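Local coordinates for mitochondrial dynamics protein MID49 (Mus musculus, PDB 4WOY), which recruits the dynamin-related GTPase Drp1 to the mitochondrial outer membrane and regulates its activity, and so is required for mitochondrial fission, at residues P211-R216 with L253-L258; L231-C236 with L248-L253; R240-L245 with G315-S320; L258-E263 with L277-F282. The protein carries 1 engineered substitution. All blocks are in the same frame, centred on the assembly; numbering follows the deposited sequence.

Contact 1. Residues P211-R216 with L253-L258; sequences PVETAR and LTQVVL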
loop_
_atom_site.group_PDB
_atom_site.type_symbol
_atom_site.label_atom_id
_atom_site.label_comp_id
_atom_site.label_asym_id
_atom_site.label_seq_id
_atom_site.Cartn_x
_atom_site.Cartn_y
_atom_site.Cartn_z
ATOM N N PRO A 211 3.579 -6.132 2.957
ATOM C CA PRO A 211 3.795 -6.956 4.164
ATOM C C PRO A 211 5.232 -7.458 4.328
ATOM O O PRO A 211 5.725 -7.571 5.449
ATOM C CB PRO A 211 2.843 -8.143 3.959
ATOM C CG PRO A 211 1.787 -7.629 3.037
ATOM C CD PRO A 211 2.539 -6.720 2.081
ATOM N N VAL A 212 5.886 -7.785 3.220
ATOM C CA VAL A 212 7.270 -8.252 3.260
ATOM C C VAL A 212 8.219 -7.136 3.675
ATOM O O VAL A 212 9.119 -7.345 4.484
ATOM C CB VAL A 212 7.713 -8.795 1.891
ATOM C CG1 VAL A 212 9.164 -9.230 1.945
ATOM C CG2 VAL A 212 6.821 -9.937 1.458
ATOM N N GLU A 213 7.997 -5.952 3.100
ATOM C CA GLU A 213 8.810 -4.767 3.354
ATOM C C GLU A 213 8.716 -4.313 4.802
ATOM O O GLU A 213 9.730 -4.002 5.427
ATOM C CB GLU A 213 8.408 -3.615 2.419
ATOM C CG GLU A 213 8.666 -3.906 0.953
ATOM C CD GLU A 213 7.976 -2.931 0.001
ATOM O OE1 GLU A 213 6.966 -2.311 0.385
ATOM O OE2 GLU A 213 8.436 -2.821 -1.152
ATOM N N THR A 214 7.509 -4.256 5.344
ATOM C CA THR A 214 7.390 -3.766 6.714
ATOM C C THR A 214 7.900 -4.813 7.704
ATOM O O THR A 214 8.413 -4.453 8.751
ATOM C CB THR A 214 5.950 -3.332 7.077
ATOM O OG1 THR A 214 5.133 -4.476 7.315
ATOM C CG2 THR A 214 5.346 -2.487 5.959
ATOM N N ALA A 215 7.791 -6.099 7.374
ATOM C CA ALA A 215 8.369 -7.127 8.247
ATOM C C ALA A 215 9.887 -6.999 8.293
ATOM O O ALA A 215 10.502 -7.174 9.355
ATOM C CB ALA A 215 7.974 -8.509 7.798
ATOM N N ARG A 216 10.481 -6.685 7.145
ATOM C CA ARG A 216 11.925 -6.537 7.046
ATOM C C ARG A 216 12.419 -5.318 7.850
ATOM O O ARG A 216 13.380 -5.400 8.611
ATOM C CB ARG A 216 12.335 -6.411 5.575
ATOM C CG ARG A 216 13.835 -6.339 5.342
ATOM C CD ARG A 216 14.541 -7.495 6.038
ATOM N NE ARG A 216 15.976 -7.521 5.776
ATOM C CZ ARG A 216 16.860 -8.221 6.492
ATOM N NH1 ARG A 216 16.462 -8.955 7.527
ATOM N NH2 ARG A 216 18.150 -8.190 6.172
ATOM N N LEU A 253 9.795 5.398 -1.323
ATOM C CA LEU A 253 10.713 5.779 -0.260
ATOM C C LEU A 253 11.076 4.549 0.575
ATOM O O LEU A 253 12.139 4.498 1.202
ATOM C CB LEU A 253 10.096 6.904 0.595
ATOM C CG LEU A 253 9.742 8.164 -0.217
ATOM C CD1 LEU A 253 8.695 9.025 0.484
ATOM C CD2 LEU A 253 11.000 8.983 -0.523
ATOM N N THR A 254 10.202 3.548 0.567
ATOM C CA THR A 254 10.520 2.268 1.190
ATOM C C THR A 254 11.789 1.683 0.591
ATOM O O THR A 254 12.665 1.155 1.290
ATOM C CB THR A 254 9.370 1.274 1.002
ATOM O OG1 THR A 254 8.234 1.723 1.752
ATOM C CG2 THR A 254 9.782 -0.163 1.422
ATOM N N GLN A 255 11.873 1.786 -0.728
ATOM C CA GLN A 255 13.002 1.249 -1.470
ATOM C C GLN A 255 14.289 1.938 -1.033
ATOM O O GLN A 255 15.346 1.309 -0.916
ATOM C CB GLN A 255 12.764 1.432 -2.973
ATOM C CG GLN A 255 12.027 0.301 -3.669
ATOM C CD GLN A 255 11.168 -0.549 -2.760
ATOM O OE1 GLN A 255 11.639 -1.523 -2.190
ATOM N NE2 GLN A 255 9.896 -0.213 -2.659
ATOM N N VAL A 256 14.175 3.246 -0.801
ATOM C CA VAL A 256 15.302 4.049 -0.353
ATOM C C VAL A 256 15.767 3.580 0.996
ATOM O O VAL A 256 16.956 3.417 1.207
ATOM C CB VAL A 256 14.966 5.532 -0.244
ATOM C CG1 VAL A 256 16.187 6.272 0.270
ATOM C CG2 VAL A 256 14.532 6.093 -1.605
ATOM N N VAL A 257 14.830 3.386 1.921
ATOM C CA VAL A 257 15.192 2.986 3.281
ATOM C C VAL A 257 15.654 1.525 3.353
ATOM O O VAL A 257 16.525 1.187 4.152
ATOM C CB VAL A 257 14.032 3.230 4.259
ATOM C CG1 VAL A 257 14.382 2.682 5.676
ATOM C CG2 VAL A 257 13.729 4.726 4.311
ATOM N N LEU A 258 15.102 0.662 2.508
ATOM C CA LEU A 258 15.614 -0.705 2.440
ATOM C C LEU A 258 17.062 -0.716 1.948
ATOM O O LEU A 258 17.872 -1.476 2.436
ATOM C CB LEU A 258 14.732 -1.583 1.547
ATOM C CG LEU A 258 13.446 -2.029 2.263
ATOM C CD1 LEU A 258 12.465 -2.695 1.324
ATOM C CD2 LEU A 258 13.775 -2.953 3.438
HETATM O O HOH W 1 10.523 -3.778 -2.259
#
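Glu213 reaches from its helix to Thr254, Gln255 and Leu258 on the facing one, and it carries most of this contact. With CG anti to its own carbonyl carbon (chi1 -64°) and the chain extended beyond, the side chain runs across the CG2 methyl of Thr254 at about a right angle. That methyl lies 3.6 Å from Glu213 CD and is nearly as close to the atoms on either side of it, so it supports the whole shaft of the glutamate. Thr254 turns its hydroxyl away to the carbonyl O of Trp250, which leaves the methyl for Glu213. At the carboxylate, OE2 accepts a weak hydrogen bond from Gln255 NE2 (3.3 Å), the acid and amide planes being 35° apart. A water donates to both Glu213 OE2 and Gln255 OE1. The amide is anchored from beyond as well, since Gln255 OE1 also takes the backbone N-H of His295. The axes of 211-216 and 253-258 run in the same general direction, 36° apart, with a closest approach of 11.1 Å, a wide gap that these long side chains span. The contact sits where the chain passes from strand 205-208, the last of the mixed sheet of the nucleotidyltransferase-like fold, into the helices; helix 250-261 probably belongs to the Mab-21 type helical region. Glu213 CG also meets Leu258 CD1 at 4.0 Å. One turn on, Arg216 lays its CG against the other branch, Leu258 CD2, at 3.9 Å, and its guanidinium group goes on to a salt bridge from NE to Glu262.

Contact 2. Residues L231-C236 with L248-L253; sequences LLLLLC and LGWSHL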
loop_
_atom_site.group_PDB
_atom_site.type_symbol
_atom_site.label_atom_id
_atom_site.label_comp_id
_atom_site.label_asym_id
_atom_site.label_seq_id
_atom_site.Cartn_x
_atom_site.Cartn_y
_atom_site.Cartn_z
ATOM N N LEU A 231 12.525 6.876 9.881
ATOM C CA LEU A 231 13.013 7.624 8.723
ATOM C C LEU A 231 12.057 7.526 7.533
ATOM O O LEU A 231 11.885 8.486 6.779
ATOM C CB LEU A 231 14.415 7.144 8.309
ATOM C CG LEU A 231 14.918 7.785 7.002
ATOM C CD1 LEU A 231 15.124 9.275 7.179
ATOM C CD2 LEU A 231 16.198 7.139 6.476
ATOM N N LEU A 232 11.456 6.360 7.342
ATOM C CA LEU A 232 10.524 6.221 6.231
ATOM C C LEU A 232 9.339 7.193 6.432
ATOM O O LEU A 232 8.891 7.841 5.477
ATOM C CB LEU A 232 10.052 4.761 6.076
ATOM C CG LEU A 232 8.879 4.489 5.134
ATOM C CD1 LEU A 232 9.178 4.938 3.694
ATOM C CD2 LEU A 232 8.545 3.013 5.192
ATOM N N LEU A 233 8.868 7.317 7.672
ATOM C CA LEU A 233 7.743 8.215 7.976
ATOM C C LEU A 233 8.101 9.685 7.751
ATOM O O LEU A 233 7.290 10.448 7.240
ATOM C CB LEU A 233 7.261 8.003 9.406
ATOM C CG LEU A 233 6.371 6.770 9.484
ATOM C CD1 LEU A 233 6.143 6.333 10.938
ATOM C CD2 LEU A 233 5.056 7.028 8.775
ATOM N N LEU A 234 9.328 10.054 8.109
ATOM C CA LEU A 234 9.863 11.383 7.810
ATOM C C LEU A 234 9.864 11.692 6.317
ATOM O O LEU A 234 9.386 12.750 5.877
ATOM C CB LEU A 234 11.293 11.514 8.316
ATOM C CG LEU A 234 11.399 12.063 9.716
ATOM C CD1 LEU A 234 12.827 11.931 10.153
ATOM C CD2 LEU A 234 10.924 13.513 9.717
ATOM N N LEU A 235 10.435 10.776 5.546
ATOM C CA LEU A 235 10.570 10.999 4.122
ATOM C C LEU A 235 9.211 11.187 3.516
ATOM O O LEU A 235 9.026 12.038 2.648
ATOM C CB LEU A 235 11.299 9.842 3.432
ATOM C CG LEU A 235 12.761 9.706 3.803
ATOM C CD1 LEU A 235 13.295 8.332 3.387
ATOM C CD2 LEU A 235 13.546 10.832 3.178
ATOM N N CYS A 236 8.252 10.399 3.990
ATOM C CA CYS A 236 6.897 10.482 3.475
ATOM C C CYS A 236 6.297 11.850 3.761
ATOM O O CYS A 236 5.697 12.469 2.874
ATOM C CB CYS A 236 6.008 9.399 4.094
ATOM S SG CYS A 236 6.135 7.773 3.352
ATOM N N LEU A 248 6.461 10.815 -5.172
ATOM C CA LEU A 248 7.326 9.966 -4.369
ATOM C C LEU A 248 6.517 9.543 -3.178
ATOM O O LEU A 248 6.327 10.334 -2.251
ATOM C CB LEU A 248 8.578 10.713 -3.926
ATOM C CG LEU A 248 9.496 11.061 -5.086
ATOM C CD1 LEU A 248 10.751 11.764 -4.594
ATOM C CD2 LEU A 248 9.814 9.785 -5.888
ATOM N N GLY A 249 5.995 8.323 -3.223
ATOM C CA GLY A 249 5.097 7.867 -2.182
ATOM C C GLY A 249 5.709 6.816 -1.291
ATOM O O GLY A 249 6.894 6.532 -1.365
ATOM N N TRP A 250 4.869 6.178 -0.497
ATOM C CA TRP A 250 5.324 5.204 0.476
ATOM C C TRP A 250 6.212 4.115 -0.141
ATOM O O TRP A 250 7.279 3.809 0.371
ATOM C CB TRP A 250 4.116 4.562 1.123
ATOM C CG TRP A 250 4.485 3.546 2.114
ATOM C CD1 TRP A 250 4.819 2.245 1.868
ATOM C CD2 TRP A 250 4.503 3.709 3.531
ATOM N NE1 TRP A 250 5.078 1.599 3.046
ATOM C CE2 TRP A 250 4.893 2.472 4.084
ATOM C CE3 TRP A 250 4.226 4.776 4.387
ATOM C CZ2 TRP A 250 5.021 2.275 5.456
ATOM C CZ3 TRP A 250 4.371 4.589 5.749
ATOM C CH2 TRP A 250 4.758 3.343 6.274
ATOM N N SER A 251 5.770 3.537 -1.250
ATOM C CA SER A 251 6.493 2.422 -1.858
ATOM C C SER A 251 7.856 2.848 -2.403
ATOM O O SER A 251 8.824 2.093 -2.313
ATOM C CB SER A 251 5.666 1.799 -2.981
ATOM O OG SER A 251 5.495 2.738 -4.012
ATOM N N HIS A 252 7.922 4.047 -2.976
ATOM C CA HIS A 252 9.175 4.592 -3.492
ATOM C C HIS A 252 10.214 4.742 -2.408
ATOM O O HIS A 252 11.380 4.314 -2.569
ATOM C CB HIS A 252 8.952 5.955 -4.113
ATOM C CG HIS A 252 8.014 5.942 -5.267
ATOM N ND1 HIS A 252 6.646 6.012 -5.107
ATOM C CD2 HIS A 252 8.239 5.866 -6.600
ATOM C CE1 HIS A 252 6.068 5.968 -6.296
ATOM N NE2 HIS A 252 7.010 5.877 -7.217
ATOM N N LEU A 253 9.795 5.398 -1.323
ATOM C CA LEU A 253 10.713 5.779 -0.260
ATOM C C LEU A 253 11.076 4.549 0.575
ATOM O O LEU A 253 12.139 4.498 1.202
ATOM C CB LEU A 253 10.096 6.904 0.595
ATOM C CG LEU A 253 9.742 8.164 -0.217
ATOM C CD1 LEU A 253 8.695 9.025 0.484
ATOM C CD2 LEU A 253 11.000 8.983 -0.523
#
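Trp250 and Leu253 pack against Leu232, Leu233, Leu235 and Cys236 in an apolar, largely buried contact, at the point where helix 250-261 begins beside helix 228-241. Gly249 is the N-cap of the second helix, and Trp250, the residue after it, swings its indole back over the first. Leu232 bridges the two anchors with its separate branches. Its CG stands anti to the backbone N (chi1 169°), which sends CD2 over one face of the indole while CD1 drops onto Leu253. The methyl CD2 makes a CH-pi contact with the six-membered ring, 4.0 Å from its centroid and 25° off the normal, displaced toward the rim on the CZ2 side. CD1 rests 3.8 Å from Leu253 CB. At the edge of the indole, close to its plane, Leu233 CD2 approaches CZ3 to 3.9 Å. Cys236 adds a sulfur-aromatic contact: SG lies 3.7 Å from Trp250 CE3 and comes in obliquely, 55° from the ring normal. The same sulfur is 4.0 Å from Leu253 CD1, so the thiol is wedged between tryptophan and leucine. Leu253 CD1 itself fits against the backbone of helix 228-241, 3.7 Å from Leu235 O and 4.0 Å from Leu235 CB. The ring of Tyr210, at the start of helix 210-224, also meets the indole, and Pro56 and Glu67 touch it from loops. Helix 2-14 covers Leu233 and Leu234 with Val14, and helix 272-288 closes on Leu235 and Leu253 through Phe276 and Leu283.

Contact 3. Residues R240-L245 with G315-S320; sequences RGHPAL and GYVLYS
The first torsion of Val317 (chi1 172°) sets CG1 anti to the backbone N and CG2 anti to the carbonyl carbon, dividing the two methyls among the partners on 240-245: CG1 goes mainly to His242 and Leu245, CG2 mainly to Ala244. His242 meets it with an unusual, nearly eclipsed chi1 of -127°, which brings the flat of the imidazole to the valine. The two side chains arrive from opposite directions, and Val317 CG1 makes a CH-pi contact over the ring face, 3.5 Å from the centroid and 16° off the normal. Its shortest approach there is to His242 CE1, at 3.4 Å. Beside it, Ala244 CB sits 3.6 Å from Val317 CG2, the short side chain letting the backbone of the turn come near. Leu245 completes the group around the valine tip to tip, its CD2 3.6 Å from Val317 CG1. The leucine also crosses Leu318 at a slant, with Leu245 CD1 3.7 Å from Leu318 CD2. A backbone bond from Leu245 N to His242 O, 3.0 Å long, closes the turn. The packing grades from the partly exposed histidine, which Leu328 near the C terminus also touches, to the buried leucines, where Leu318 continues onto Leu283, Val284 and Leu287 of helix 272-288. The contact thus fixes the turn after helix 228-241 against the end of helix 308-317, within the Mab-21 type HhH/H2TH-like helical region.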
loop_
_atom_site.group_PDB
_atom_site.type_symbol
_atom_site.label_atom_id
_atom_site.label_comp_id
_atom_site.label_asym_id
_atom_site.label_seq_id
_atom_site.Cartn_x
_atom_site.Cartn_y
_atom_site.Cartn_z
ATOM N N ARG A 240 5.120 14.706 0.957
ATOM C CA ARG A 240 3.726 15.122 0.885
ATOM C C ARG A 240 3.664 16.647 0.960
ATOM O O ARG A 240 2.761 17.267 0.413
ATOM C CB ARG A 240 2.891 14.517 2.015
ATOM C CG ARG A 240 2.377 13.121 1.782
ATOM C CD ARG A 240 1.372 12.745 2.876
ATOM N NE ARG A 240 1.830 13.115 4.217
ATOM C CZ ARG A 240 2.526 12.332 5.042
ATOM N NH1 ARG A 240 2.866 11.100 4.681
ATOM N NH2 ARG A 240 2.876 12.789 6.243
ATOM N N GLY A 241 4.638 17.222 1.658
ATOM C CA GLY A 241 4.758 18.656 1.867
ATOM C C GLY A 241 5.048 19.460 0.616
ATOM O O GLY A 241 4.844 20.664 0.570
ATOM N N HIS A 242 5.650 18.807 -0.362
ATOM C CA HIS A 242 6.046 19.473 -1.593
ATOM C C HIS A 242 5.193 19.043 -2.782
ATOM O O HIS A 242 5.137 17.860 -3.090
ATOM C CB HIS A 242 7.505 19.167 -1.858
ATOM C CG HIS A 242 8.343 20.375 -2.076
ATOM N ND1 HIS A 242 8.465 20.977 -3.308
ATOM C CD2 HIS A 242 9.110 21.092 -1.224
ATOM C CE1 HIS A 242 9.268 22.020 -3.207
ATOM N NE2 HIS A 242 9.675 22.109 -1.952
ATOM N N PRO A 243 4.578 20.003 -3.498
ATOM C CA PRO A 243 3.740 19.603 -4.639
ATOM C C PRO A 243 4.523 18.864 -5.723
ATOM O O PRO A 243 3.948 18.033 -6.416
ATOM C CB PRO A 243 3.177 20.934 -5.161
ATOM C CG PRO A 243 3.931 22.008 -4.449
ATOM C CD PRO A 243 4.417 21.432 -3.170
ATOM N N ALA A 244 5.808 19.172 -5.871
ATOM C CA ALA A 244 6.682 18.448 -6.789
ATOM C C ALA A 244 6.993 17.014 -6.361
ATOM O O ALA A 244 7.136 16.135 -7.203
ATOM C CB ALA A 244 7.992 19.215 -6.971
ATOM N N LEU A 245 7.091 16.774 -5.058
ATOM C CA LEU A 245 7.580 15.487 -4.554
ATOM C C LEU A 245 6.477 14.498 -4.259
ATOM O O LEU A 245 6.748 13.391 -3.814
ATOM C CB LEU A 245 8.385 15.701 -3.278
ATOM C CG LEU A 245 9.505 16.729 -3.343
ATOM C CD1 LEU A 245 10.204 16.792 -1.986
ATOM C CD2 LEU A 245 10.491 16.394 -4.465
ATOM N N GLY A 315 14.200 16.314 -9.107
ATOM C CA GLY A 315 15.626 16.398 -8.885
ATOM C C GLY A 315 16.019 17.761 -8.370
ATOM O O GLY A 315 16.800 17.874 -7.422
ATOM N N TYR A 316 15.483 18.807 -8.985
ATOM C CA TYR A 316 15.900 20.145 -8.609
ATOM C C TYR A 316 15.301 20.577 -7.290
ATOM O O TYR A 316 15.848 21.461 -6.644
ATOM C CB TYR A 316 15.570 21.168 -9.704
ATOM C CG TYR A 316 16.701 21.334 -10.696
ATOM C CD1 TYR A 316 17.786 20.447 -10.702
ATOM C CD2 TYR A 316 16.725 22.406 -11.583
ATOM C CE1 TYR A 316 18.843 20.601 -11.588
ATOM C CE2 TYR A 316 17.781 22.570 -12.477
ATOM C CZ TYR A 316 18.836 21.664 -12.474
ATOM O OH TYR A 316 19.884 21.825 -13.357
ATOM N N VAL A 317 14.167 20.001 -6.906
ATOM C CA VAL A 317 13.633 20.201 -5.552
ATOM C C VAL A 317 14.497 19.489 -4.495
ATOM O O VAL A 317 14.730 20.013 -3.408
ATOM C CB VAL A 317 12.163 19.712 -5.427
ATOM C CG1 VAL A 317 11.686 19.747 -3.964
ATOM C CG2 VAL A 317 11.251 20.552 -6.298
ATOM N N LEU A 318 14.980 18.299 -4.831
ATOM C CA LEU A 318 15.747 17.479 -3.899
ATOM C C LEU A 318 17.217 17.897 -3.760
ATOM O O LEU A 318 17.950 17.300 -2.981
ATOM C CB LEU A 318 15.649 15.997 -4.286
ATOM C CG LEU A 318 14.245 15.430 -4.050
ATOM C CD1 LEU A 318 14.178 13.936 -4.273
ATOM C CD2 LEU A 318 13.741 15.797 -2.654
ATOM N N TYR A 319 17.645 18.905 -4.512
ATOM C CA TYR A 319 19.009 19.442 -4.435
ATOM C C TYR A 319 19.576 19.614 -3.006
ATOM O O TYR A 319 20.755 19.368 -2.765
ATOM C CB TYR A 319 19.025 20.839 -5.078
ATOM C CG TYR A 319 18.352 21.826 -4.139
ATOM C CD1 TYR A 319 16.984 21.772 -3.927
ATOM C CD2 TYR A 319 19.084 22.730 -3.388
ATOM C CE1 TYR A 319 16.361 22.596 -3.048
ATOM C CE2 TYR A 319 18.464 23.566 -2.494
ATOM C CZ TYR A 319 17.095 23.492 -2.335
ATOM O OH TYR A 319 16.438 24.313 -1.453
ATOM N N SER A 320 18.717 19.975 -2.056
ATOM C CA SER A 320 19.139 20.551 -0.781
ATOM C C SER A 320 19.797 19.641 0.232
ATOM O O SER A 320 20.108 20.113 1.318
ATOM C CB SER A 320 17.947 21.223 -0.102
ATOM O OG SER A 320 16.918 20.296 0.150
#

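Contact 4. Residues L258-E263 with L277-F282; sequences LHLGEE and LQALEF
Leu260 packs against Gln278 and Ala279 in the buried part of this contact, whereas His259 and Phe282 form an equally close stack at its exposed edge. The CD1 methyl of Leu260 fits against the helix backbone, 3.5 Å from Ala279 N and 3.9 Å from Ala279 CB, where the small, buried alanine admits it. CD2 takes the other side, 3.6 Å from Gln278 NE2, as the leucine and the extended glutamine slide past each other in opposite directions. These contacts set the end of helix 250-261 against helix 272-288, within the Mab-21 type HhH/H2TH-like helical domain. Val256, one turn earlier, continues the packing against Ala279 and Phe282. On the solvent side the imidazole of His259 forms an offset stack with the Phe282 ring, centroids 4.1 Å apart and planes at 23°. Both CG atoms stand anti to their backbone N (chi1 -177° in His259), which turns the rings out from the two helices into each other, and Phe282 CE1 lies over the centre of the imidazole, 3.3 Å from His259 CE1. Beyond the helix end the chain loosens: Glu262, the centre of an inverse gamma turn, and Glu263 are both poorly ordered.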
loop_
_atom_site.group_PDB
_atom_site.type_symbol
_atom_site.label_atom_id
_atom_site.label_comp_id
_atom_site.label_asym_id
_atom_site.label_seq_id
_atom_site.Cartn_x
_atom_site.Cartn_y
_atom_site.Cartn_z
ATOM N N LEU A 258 15.102 0.662 2.508
ATOM C CA LEU A 258 15.614 -0.705 2.440
ATOM C C LEU A 258 17.062 -0.716 1.948
ATOM O O LEU A 258 17.872 -1.476 2.436
ATOM C CB LEU A 258 14.732 -1.583 1.547
ATOM C CG LEU A 258 13.446 -2.029 2.263
ATOM C CD1 LEU A 258 12.465 -2.695 1.324
ATOM C CD2 LEU A 258 13.775 -2.953 3.438
ATOM N N HIS A 259 17.385 0.139 0.989
ATOM C CA HIS A 259 18.735 0.203 0.459
ATOM C C HIS A 259 19.742 0.658 1.509
ATOM O O HIS A 259 20.768 0.015 1.712
ATOM C CB HIS A 259 18.780 1.139 -0.750
ATOM C CG HIS A 259 20.124 1.219 -1.401
ATOM N ND1 HIS A 259 21.047 2.198 -1.094
ATOM C CD2 HIS A 259 20.708 0.435 -2.338
ATOM C CE1 HIS A 259 22.137 2.018 -1.816
ATOM N NE2 HIS A 259 21.955 0.957 -2.583
ATOM N N LEU A 260 19.449 1.764 2.183
ATOM C CA LEU A 260 20.334 2.261 3.234
ATOM C C LEU A 260 20.237 1.348 4.439
ATOM O O LEU A 260 21.256 0.961 5.011
ATOM C CB LEU A 260 19.966 3.690 3.654
ATOM C CG LEU A 260 19.780 4.783 2.602
ATOM C CD1 LEU A 260 19.594 6.130 3.257
ATOM C CD2 LEU A 260 20.957 4.819 1.672
ATOM N N GLY A 261 19.001 0.970 4.779
ATOM C CA GLY A 261 18.726 0.183 5.971
ATOM C C GLY A 261 19.372 -1.183 5.976
ATOM O O GLY A 261 19.730 -1.696 7.049
ATOM N N GLU A 262 19.570 -1.744 4.781
ATOM C CA GLU A 262 20.233 -3.034 4.627
ATOM C C GLU A 262 21.725 -2.840 4.720
ATOM O O GLU A 262 22.462 -3.322 3.870
ATOM C CB GLU A 262 19.892 -3.717 3.289
ATOM C CG GLU A 262 18.467 -4.269 3.115
ATOM C CD GLU A 262 18.217 -5.557 3.875
ATOM O OE1 GLU A 262 19.195 -6.276 4.160
ATOM O OE2 GLU A 262 17.040 -5.859 4.165
ATOM N N GLU A 263 22.166 -2.097 5.728
ATOM C CA GLU A 263 23.588 -1.959 5.999
ATOM C C GLU A 263 23.854 -1.861 7.492
ATOM O O GLU A 263 23.046 -1.309 8.246
ATOM C CB GLU A 263 24.170 -0.736 5.309
ATOM C CG GLU A 263 24.137 -0.800 3.817
ATOM C CD GLU A 263 24.855 0.353 3.205
ATOM O OE1 GLU A 263 25.581 1.044 3.945
ATOM O OE2 GLU A 263 24.678 0.584 1.993
ATOM N N LEU A 277 19.840 12.619 5.099
ATOM C CA LEU A 277 20.518 13.295 4.001
ATOM C C LEU A 277 20.987 12.247 2.992
ATOM O O LEU A 277 20.819 12.413 1.779
ATOM C CB LEU A 277 21.695 14.137 4.498
ATOM C CG LEU A 277 21.305 15.278 5.449
ATOM C CD1 LEU A 277 22.511 16.091 5.952
ATOM C CD2 LEU A 277 20.235 16.174 4.862
ATOM N N GLN A 278 21.506 11.141 3.507
ATOM C CA GLN A 278 21.903 10.020 2.667
ATOM C C GLN A 278 20.760 9.506 1.782
ATOM O O GLN A 278 21.001 9.108 0.646
ATOM C CB GLN A 278 22.424 8.872 3.521
ATOM C CG GLN A 278 23.353 7.972 2.776
ATOM C CD GLN A 278 23.700 6.744 3.565
ATOM O OE1 GLN A 278 23.513 6.708 4.780
ATOM N NE2 GLN A 278 24.245 5.736 2.888
ATOM N N ALA A 279 19.540 9.474 2.321
ATOM C CA ALA A 279 18.351 9.121 1.535
ATOM C C ALA A 279 18.090 10.100 0.395
ATOM O O ALA A 279 17.780 9.690 -0.719
ATOM C CB ALA A 279 17.131 9.046 2.418
ATOM N N LEU A 280 18.188 11.394 0.671
ATOM C CA LEU A 280 17.960 12.380 -0.371
ATOM C C LEU A 280 19.014 12.193 -1.452
ATOM O O LEU A 280 18.740 12.362 -2.641
ATOM C CB LEU A 280 18.010 13.807 0.170
ATOM C CG LEU A 280 16.977 14.263 1.200
ATOM C CD1 LEU A 280 16.943 15.777 1.219
ATOM C CD2 LEU A 280 15.601 13.694 0.962
ATOM N N GLU A 281 20.231 11.887 -1.015
ATOM C CA GLU A 281 21.338 11.673 -1.919
ATOM C C GLU A 281 21.072 10.511 -2.846
ATOM O O GLU A 281 21.320 10.585 -4.054
ATOM C CB GLU A 281 22.619 11.404 -1.140
ATOM C CG GLU A 281 23.393 12.657 -0.800
ATOM C CD GLU A 281 24.591 12.395 0.099
ATOM O OE1 GLU A 281 24.982 11.211 0.274
ATOM O OE2 GLU A 281 25.144 13.381 0.629
ATOM N N PHE A 282 20.570 9.434 -2.259
ATOM C CA PHE A 282 20.287 8.233 -3.005
ATOM C C PHE A 282 19.159 8.512 -3.995
ATOM O O PHE A 282 19.218 8.091 -5.159
ATOM C CB PHE A 282 19.929 7.084 -2.056
ATOM C CG PHE A 282 19.635 5.806 -2.766
ATOM C CD1 PHE A 282 20.667 5.027 -3.251
ATOM C CD2 PHE A 282 18.330 5.398 -2.983
ATOM C CE1 PHE A 282 20.405 3.866 -3.937
ATOM C CE2 PHE A 282 18.066 4.224 -3.663
ATOM C CZ PHE A 282 19.110 3.464 -4.142
#

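Overall arrangement
From the N terminus the chain completes its mixed sheet before helix 210-224, where contact 1 opens. Helix 228-241 follows, and contact 2 closes its short loop onto the start of helix 250-261, nested inside the loop that contact 1 closes farther along that helix. Contact 3 opens between the two segments of contact 2 and closes only at 315-320, so it crosses both contacts 1 and 2. Contact 4 lies within its span and in series after contact 1, with which it shares Leu258. Helix 250-261 thus ties the helix after the sheet to helices 228-241 and 272-288, and Leu235 of contact 2 packs on Ala279 and Leu280 of contact 4.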